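PDB 5MIF: 'Carboxyl esterase 2 from Tuber melanosporum Mel28, which probably hydrolyses carboxylic esters, as an archaeal-like carboxylesterase with the alpha/beta hydrolase fold of the lipases. Local coordinates for residues K78-P83 and V167-E172; L202-K207 and A274-T279. All blocks are in the same frame, centred on the assembly; numbering follows the deposited sequence.

Interaction 1: residues K78-P83 and V167-E172; sequences KILSLP and VQWLLE
Leu-82 sets one of its methyls squarely on the indole of Trp-169. Leu-82 CD2 lies 3.6 Å from the centroid of the six-membered ring of Trp-169 and only 12° off the ring normal, a CH-pi contact over the face. From this central position Leu-82 CD2 reaches both atoms of the ring fusion, CE2 and CD2 of Trp-169, at 3.6 Å. The other methyl of Leu-82, CD1, sits further back toward the root of the indole, 4.0 Å from Trp-169 CD2 and 4.1 Å from its CB, so the two branches together span the ring from its stem to its benzene half. Leu-80, two residues earlier on the same side of the strand, adds a looser touch: its CD1 comes obliquely to within 4.1 Å of CZ3 of Trp-169. Both leucines cross the indole at about a right angle, and no hydrogen bond joins the two segments.

The contact is plain packing of the alpha/beta hydrolase fold, in which helices lie against a central mixed sheet. Strand 75-82 is an outermost strand within this chain, and helix 158-173 reaches it through the tryptophan while keeping its backbone well back: the nearest CA atoms, those of Leu-82 and Trp-169, are 7.7 Å apart. With CG anti to the backbone N (chi1 -173°), the indole extends from the helix toward the leucines.

Further out, His-173, one turn along the helix, brings its ring against that of Trp-169 with the planes inclined at about 40°, and Leu-177 also touches the indole. Backbone hydrogen bonds between Leu-80 and Ala-92 and between Leu-82 and Val-90 fix the edge strand on strand 90-97. Deeper in the sheet, Phe-144 meets both Leu-82 and Leu-170.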
loop_
_atom_site.group_PDB
_atom_site.type_symbol
_atom_site.label_atom_id
_atom_site.label_comp_id
_atom_site.label_asym_id
_atom_site.label_seq_id
_atom_site.Cartn_x
_atom_site.Cartn_y
_atom_site.Cartn_z
ATOM N N LYS A 78 -23.621 -19.269 -6.123
ATOM C CA LYS A 78 -24.135 -20.133 -7.175
ATOM C C LYS A 78 -23.017 -21.090 -7.601
ATOM O O LYS A 78 -21.937 -20.665 -8.028
ATOM C CB LYS A 78 -24.666 -19.320 -8.359
ATOM C CG LYS A 78 -25.298 -20.187 -9.441
ATOM C CD LYS A 78 -26.102 -19.374 -10.442
ATOM C CE LYS A 78 -26.994 -20.289 -11.286
ATOM N NZ LYS A 78 -28.018 -19.551 -12.088
ATOM N N ILE A 79 -23.279 -22.385 -7.447
ATOM C CA ILE A 79 -22.318 -23.430 -7.789
ATOM C C ILE A 79 -22.427 -23.807 -9.260
ATOM O O ILE A 79 -23.489 -24.219 -9.741
ATOM C CB ILE A 79 -22.537 -24.663 -6.909
ATOM C CG1 ILE A 79 -22.664 -24.221 -5.448
ATOM C CG2 ILE A 79 -21.409 -25.668 -7.102
ATOM C CD1 ILE A 79 -22.941 -25.335 -4.468
ATOM N N LEU A 80 -21.323 -23.642 -9.981
ATOM C CA LEU A 80 -21.327 -23.839 -11.425
ATOM C C LEU A 80 -20.407 -24.979 -11.866
ATOM O O LEU A 80 -19.225 -25.017 -11.517
ATOM C CB LEU A 80 -20.935 -22.532 -12.124
ATOM C CG LEU A 80 -21.884 -21.353 -11.855
ATOM C CD1 LEU A 80 -21.294 -20.044 -12.359
ATOM C CD2 LEU A 80 -23.262 -21.616 -12.489
ATOM N N SER A 81 -20.961 -25.898 -12.652
ATOM C CA SER A 81 -20.163 -26.923 -13.307
ATOM C C SER A 81 -20.076 -26.552 -14.775
ATOM O O SER A 81 -20.983 -26.871 -15.543
ATOM C CB SER A 81 -20.813 -28.295 -13.136
ATOM O OG SER A 81 -20.774 -28.684 -11.779
ATOM N N LEU A 82 -18.976 -25.929 -15.185
ATOM C CA LEU A 82 -18.902 -25.421 -16.547
ATOM C C LEU A 82 -18.362 -26.519 -17.461
ATOM O O LEU A 82 -17.260 -27.031 -17.242
ATOM C CB LEU A 82 -18.013 -24.174 -16.605
ATOM C CG LEU A 82 -18.297 -23.094 -15.551
ATOM C CD1 LEU A 82 -17.375 -21.902 -15.728
ATOM C CD2 LEU A 82 -19.759 -22.646 -15.629
ATOM N N PRO A 83 -19.144 -26.890 -18.487
ATOM C CA PRO A 83 -18.745 -27.960 -19.410
ATOM C C PRO A 83 -17.745 -27.453 -20.432
ATOM O O PRO A 83 -18.025 -27.480 -21.631
ATOM C CB PRO A 83 -20.061 -28.354 -20.078
ATOM C CG PRO A 83 -20.857 -27.078 -20.089
ATOM C CD PRO A 83 -20.469 -26.336 -18.823
ATOM N N VAL A 167 -13.144 -18.159 -17.670
ATOM C CA VAL A 167 -13.319 -16.737 -17.951
ATOM C C VAL A 167 -14.092 -16.533 -19.254
ATOM O O VAL A 167 -14.998 -15.690 -19.316
ATOM C CB VAL A 167 -11.968 -15.997 -17.992
ATOM C CG1 VAL A 167 -12.136 -14.577 -18.552
ATOM C CG2 VAL A 167 -11.373 -15.958 -16.595
ATOM N N GLN A 168 -13.767 -17.318 -20.281
ATOM C CA GLN A 168 -14.466 -17.186 -21.566
ATOM C C GLN A 168 -15.959 -17.477 -21.399
ATOM O O GLN A 168 -16.803 -16.837 -22.036
ATOM C CB GLN A 168 -13.868 -18.119 -22.626
ATOM C CG GLN A 168 -12.375 -17.918 -22.903
ATOM C CD GLN A 168 -11.949 -16.454 -22.960
ATOM O OE1 GLN A 168 -12.390 -15.701 -23.830
ATOM N NE2 GLN A 168 -11.095 -16.048 -22.026
ATOM N N TRP A 169 -16.273 -18.455 -20.557
ATOM C CA TRP A 169 -17.653 -18.771 -20.225
ATOM C C TRP A 169 -18.342 -17.608 -19.515
ATOM O O TRP A 169 -19.480 -17.273 -19.829
ATOM C CB TRP A 169 -17.725 -20.024 -19.345
ATOM C CG TRP A 169 -19.134 -20.488 -19.102
ATOM C CD1 TRP A 169 -19.813 -21.437 -19.810
ATOM C CD2 TRP A 169 -20.040 -20.019 -18.089
ATOM N NE1 TRP A 169 -21.080 -21.586 -19.305
ATOM C CE2 TRP A 169 -21.246 -20.729 -18.250
ATOM C CE3 TRP A 169 -19.947 -19.066 -17.063
ATOM C CZ2 TRP A 169 -22.352 -20.526 -17.422
ATOM C CZ3 TRP A 169 -21.050 -18.861 -16.241
ATOM C CH2 TRP A 169 -22.236 -19.590 -16.427
ATOM N N LEU A 170 -17.654 -17.014 -18.546
ATOM C CA LEU A 170 -18.184 -15.879 -17.797
ATOM C C LEU A 170 -18.468 -14.725 -18.752
ATOM O O LEU A 170 -19.486 -14.051 -18.628
ATOM C CB LEU A 170 -17.207 -15.446 -16.702
ATOM C CG LEU A 170 -17.602 -14.264 -15.799
ATOM C CD1 LEU A 170 -18.872 -14.558 -15.029
ATOM C CD2 LEU A 170 -16.478 -13.883 -14.842
ATOM N N LEU A 171 -17.568 -14.510 -19.710
ATOM C CA LEU A 171 -17.742 -13.452 -20.693
ATOM C C LEU A 171 -19.033 -13.602 -21.492
ATOM O O LEU A 171 -19.706 -12.620 -21.779
ATOM C CB LEU A 171 -16.538 -13.396 -21.630
ATOM C CG LEU A 171 -15.317 -12.742 -20.972
ATOM C CD1 LEU A 171 -14.074 -12.876 -21.836
ATOM C CD2 LEU A 171 -15.599 -11.280 -20.668
ATOM N N GLU A 172 -19.376 -14.832 -21.840
ATOM C CA GLU A 172 -20.548 -15.109 -22.654
ATOM C C GLU A 172 -21.849 -15.184 -21.857
ATOM O O GLU A 172 -22.914 -14.842 -22.365
ATOM C CB GLU A 172 -20.354 -16.414 -23.425
ATOM C CG GLU A 172 -21.554 -16.793 -24.278
ATOM C CD GLU A 172 -21.335 -18.067 -25.050
ATOM O OE1 GLU A 172 -22.314 -18.586 -25.633
ATOM O OE2 GLU A 172 -20.184 -18.557 -25.069
#

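Interaction 2: residues L202-K207 and A274-T279; sequences LSIKRK and AKFPET
Ile-204 carries the apolar part of this contact, pushing its CD1 methyl to 3.5 Å from CD1 of Phe-276. With CG1 anti to the carbonyl carbon (chi1 -73°), CD1 reaches toward Phe-276. The approach to the ring is oblique, and the two side chains run at about a right angle. Ile-204 CD1 also lies 3.9 Å from CB of Lys-275, while Ile-204 CG2 meets CD of Lys-275 at 4.0 Å: the extended lysine runs its aliphatic stem past both branches of the isoleucine. An alanine here would remove those branches, and is likely to open a gap beside Phe-276 and leave the lysine stem freer to move.

In the alpha/beta hydrolase fold this joins the C-terminal end of helix 191-206 to the loop leading into strand 279-284. The helix finishes in a Schellman motif, with Lys-207 at positive phi (55°). Phe-276 also packs on Ser-197 and Ser-200 of that helix.

Among the polar groups, Lys-207 NZ and Lys-275 NZ stand 4.6 Å apart, like charges that probably repel mildly. Where the loop enters strand 279-284, Thr-279 OG1 donates to Pro-277 O over 2.8 Å from above the carbonyl plane, and the hydroxyl is also hydrogen-bonded to Gln-214 NE2.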
loop_
_atom_site.group_PDB
_atom_site.type_symbol
_atom_site.label_atom_id
_atom_site.label_comp_id
_atom_site.label_asym_id
_atom_site.label_seq_id
_atom_site.Cartn_x
_atom_site.Cartn_y
_atom_site.Cartn_z
ATOM N N LEU A 202 -2.751 -15.270 -22.138
ATOM C CA LEU A 202 -3.493 -16.094 -23.083
ATOM C C LEU A 202 -4.585 -15.258 -23.767
ATOM O O LEU A 202 -4.887 -15.459 -24.942
ATOM C CB LEU A 202 -4.093 -17.329 -22.374
ATOM C CG LEU A 202 -3.139 -18.445 -21.902
ATOM C CD1 LEU A 202 -3.835 -19.471 -20.998
ATOM C CD2 LEU A 202 -2.471 -19.157 -23.089
ATOM N N SER A 203 -5.196 -14.332 -23.034
ATOM C CA SER A 203 -6.200 -13.455 -23.641
ATOM C C SER A 203 -5.569 -12.579 -24.727
ATOM O O SER A 203 -6.170 -12.333 -25.778
ATOM C CB SER A 203 -6.864 -12.580 -22.588
ATOM O OG SER A 203 -7.410 -13.376 -21.561
ATOM N N ILE A 204 -4.350 -12.114 -24.465
ATOM C CA ILE A 204 -3.626 -11.289 -25.423
ATOM C C ILE A 204 -3.293 -12.114 -26.672
ATOM O O ILE A 204 -3.594 -11.702 -27.786
ATOM C CB ILE A 204 -2.357 -10.702 -24.785
ATOM C CG1 ILE A 204 -2.756 -9.591 -23.802
ATOM C CG2 ILE A 204 -1.418 -10.158 -25.852
ATOM C CD1 ILE A 204 -1.722 -9.277 -22.749
ATOM N N LYS A 205 -2.740 -13.308 -26.475
ATOM C CA LYS A 205 -2.446 -14.218 -27.588
ATOM C C LYS A 205 -3.651 -14.613 -28.441
ATOM O O LYS A 205 -3.508 -14.831 -29.648
ATOM C CB LYS A 205 -1.795 -15.497 -27.063
ATOM C CG LYS A 205 -0.408 -15.281 -26.521
ATOM C CD LYS A 205 0.206 -16.571 -25.974
ATOM C CE LYS A 205 1.641 -16.306 -25.580
ATOM N NZ LYS A 205 2.593 -17.368 -25.991
ATOM N N ARG A 206 -4.827 -14.732 -27.827
ATOM C CA ARG A 206 -5.989 -15.262 -28.532
ATOM C C ARG A 206 -6.988 -14.168 -28.877
ATOM O O ARG A 206 -8.031 -14.430 -29.473
ATOM C CB ARG A 206 -6.645 -16.359 -27.675
ATOM C CG ARG A 206 -5.708 -17.565 -27.434
ATOM C CD ARG A 206 -6.173 -18.503 -26.313
ATOM N NE ARG A 206 -5.217 -19.592 -26.123
ATOM C CZ ARG A 206 -5.283 -20.518 -25.168
ATOM N NH1 ARG A 206 -6.263 -20.493 -24.271
ATOM N NH2 ARG A 206 -4.354 -21.465 -25.107
ATOM N N LYS A 207 -6.626 -12.936 -28.537
ATOM C CA LYS A 207 -7.438 -11.745 -28.781
ATOM C C LYS A 207 -8.837 -11.853 -28.189
ATOM O O LYS A 207 -9.832 -11.589 -28.859
ATOM C CB LYS A 207 -7.488 -11.433 -30.280
ATOM C CG LYS A 207 -6.085 -11.054 -30.789
ATOM C CD LYS A 207 -5.944 -11.045 -32.304
ATOM C CE LYS A 207 -4.486 -10.796 -32.708
ATOM N NZ LYS A 207 -3.757 -9.926 -31.736
ATOM N N ALA A 274 3.276 -5.504 -22.951
ATOM C CA ALA A 274 2.877 -4.112 -23.162
ATOM C C ALA A 274 1.363 -3.995 -23.300
ATOM O O ALA A 274 0.804 -2.907 -23.168
ATOM C CB ALA A 274 3.576 -3.531 -24.396
ATOM N N LYS A 275 0.702 -5.126 -23.549
ATOM C CA LYS A 275 -0.752 -5.152 -23.698
ATOM C C LYS A 275 -1.475 -5.592 -22.425
ATOM O O LYS A 275 -2.699 -5.762 -22.436
ATOM C CB LYS A 275 -1.157 -6.074 -24.851
ATOM C CG LYS A 275 -0.647 -5.616 -26.222
ATOM C CD LYS A 275 -1.169 -6.486 -27.346
ATOM C CE LYS A 275 -0.467 -6.158 -28.661
ATOM N NZ LYS A 275 -0.619 -7.236 -29.688
ATOM N N PHE A 276 -0.740 -5.758 -21.327
ATOM C CA PHE A 276 -1.382 -6.170 -20.071
ATOM C C PHE A 276 -2.369 -5.129 -19.564
ATOM O O PHE A 276 -2.244 -3.949 -19.872
ATOM C CB PHE A 276 -0.339 -6.458 -18.979
ATOM C CG PHE A 276 -0.114 -7.924 -18.729
ATOM C CD1 PHE A 276 0.038 -8.812 -19.777
ATOM C CD2 PHE A 276 -0.100 -8.415 -17.438
ATOM C CE1 PHE A 276 0.234 -10.167 -19.537
ATOM C CE2 PHE A 276 0.084 -9.775 -17.187
ATOM C CZ PHE A 276 0.256 -10.644 -18.232
ATOM N N PRO A 277 -3.377 -5.574 -18.804
ATOM C CA PRO A 277 -4.323 -4.631 -18.217
ATOM C C PRO A 277 -3.631 -3.849 -17.114
ATOM O O PRO A 277 -2.579 -4.290 -16.651
ATOM C CB PRO A 277 -5.419 -5.543 -17.654
ATOM C CG PRO A 277 -4.682 -6.792 -17.293
ATOM C CD PRO A 277 -3.640 -6.960 -18.368
ATOM N N GLU A 278 -4.176 -2.711 -16.698
ATOM C CA GLU A 278 -3.557 -2.029 -15.579
ATOM C C GLU A 278 -3.584 -2.939 -14.353
ATOM O O GLU A 278 -4.575 -3.621 -14.061
ATOM C CB GLU A 278 -4.167 -0.653 -15.318
ATOM C CG GLU A 278 -5.437 -0.550 -14.576
ATOM C CD GLU A 278 -5.641 0.887 -14.099
ATOM O OE1 GLU A 278 -4.630 1.551 -13.780
ATOM O OE2 GLU A 278 -6.794 1.358 -14.066
ATOM N N THR A 279 -2.446 -2.967 -13.674
ATOM C CA THR A 279 -2.171 -3.972 -12.677
ATOM C C THR A 279 -1.637 -3.389 -11.370
ATOM O O THR A 279 -0.774 -2.506 -11.372
ATOM C CB THR A 279 -1.151 -4.973 -13.246
ATOM O OG1 THR A 279 -1.750 -5.670 -14.347
ATOM C CG2 THR A 279 -0.678 -5.932 -12.186
#

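After helix 37-47 the chain enters strand 75-82, and interaction 1 closes a long loop when the chain returns in helix 158-173, having meanwhile laid down strands 90-97, 109-115 and 142-147. Only after that closure does the chain pass through strand 184-189 into helix 191-206, where interaction 2 opens; it closes just before strand 279-284. The two loops therefore follow in series, neither nesting nor crossing. Interaction 1 ties a helix to one border of the sheet, interaction 2 a helix end to the approach to a strand near the other border. Their centres lie about 20 Å apart. Tyr-164 of helix 158-173 bridges toward helix 191-206, packing on Leu-202 and making a cation-pi contact with Arg-206.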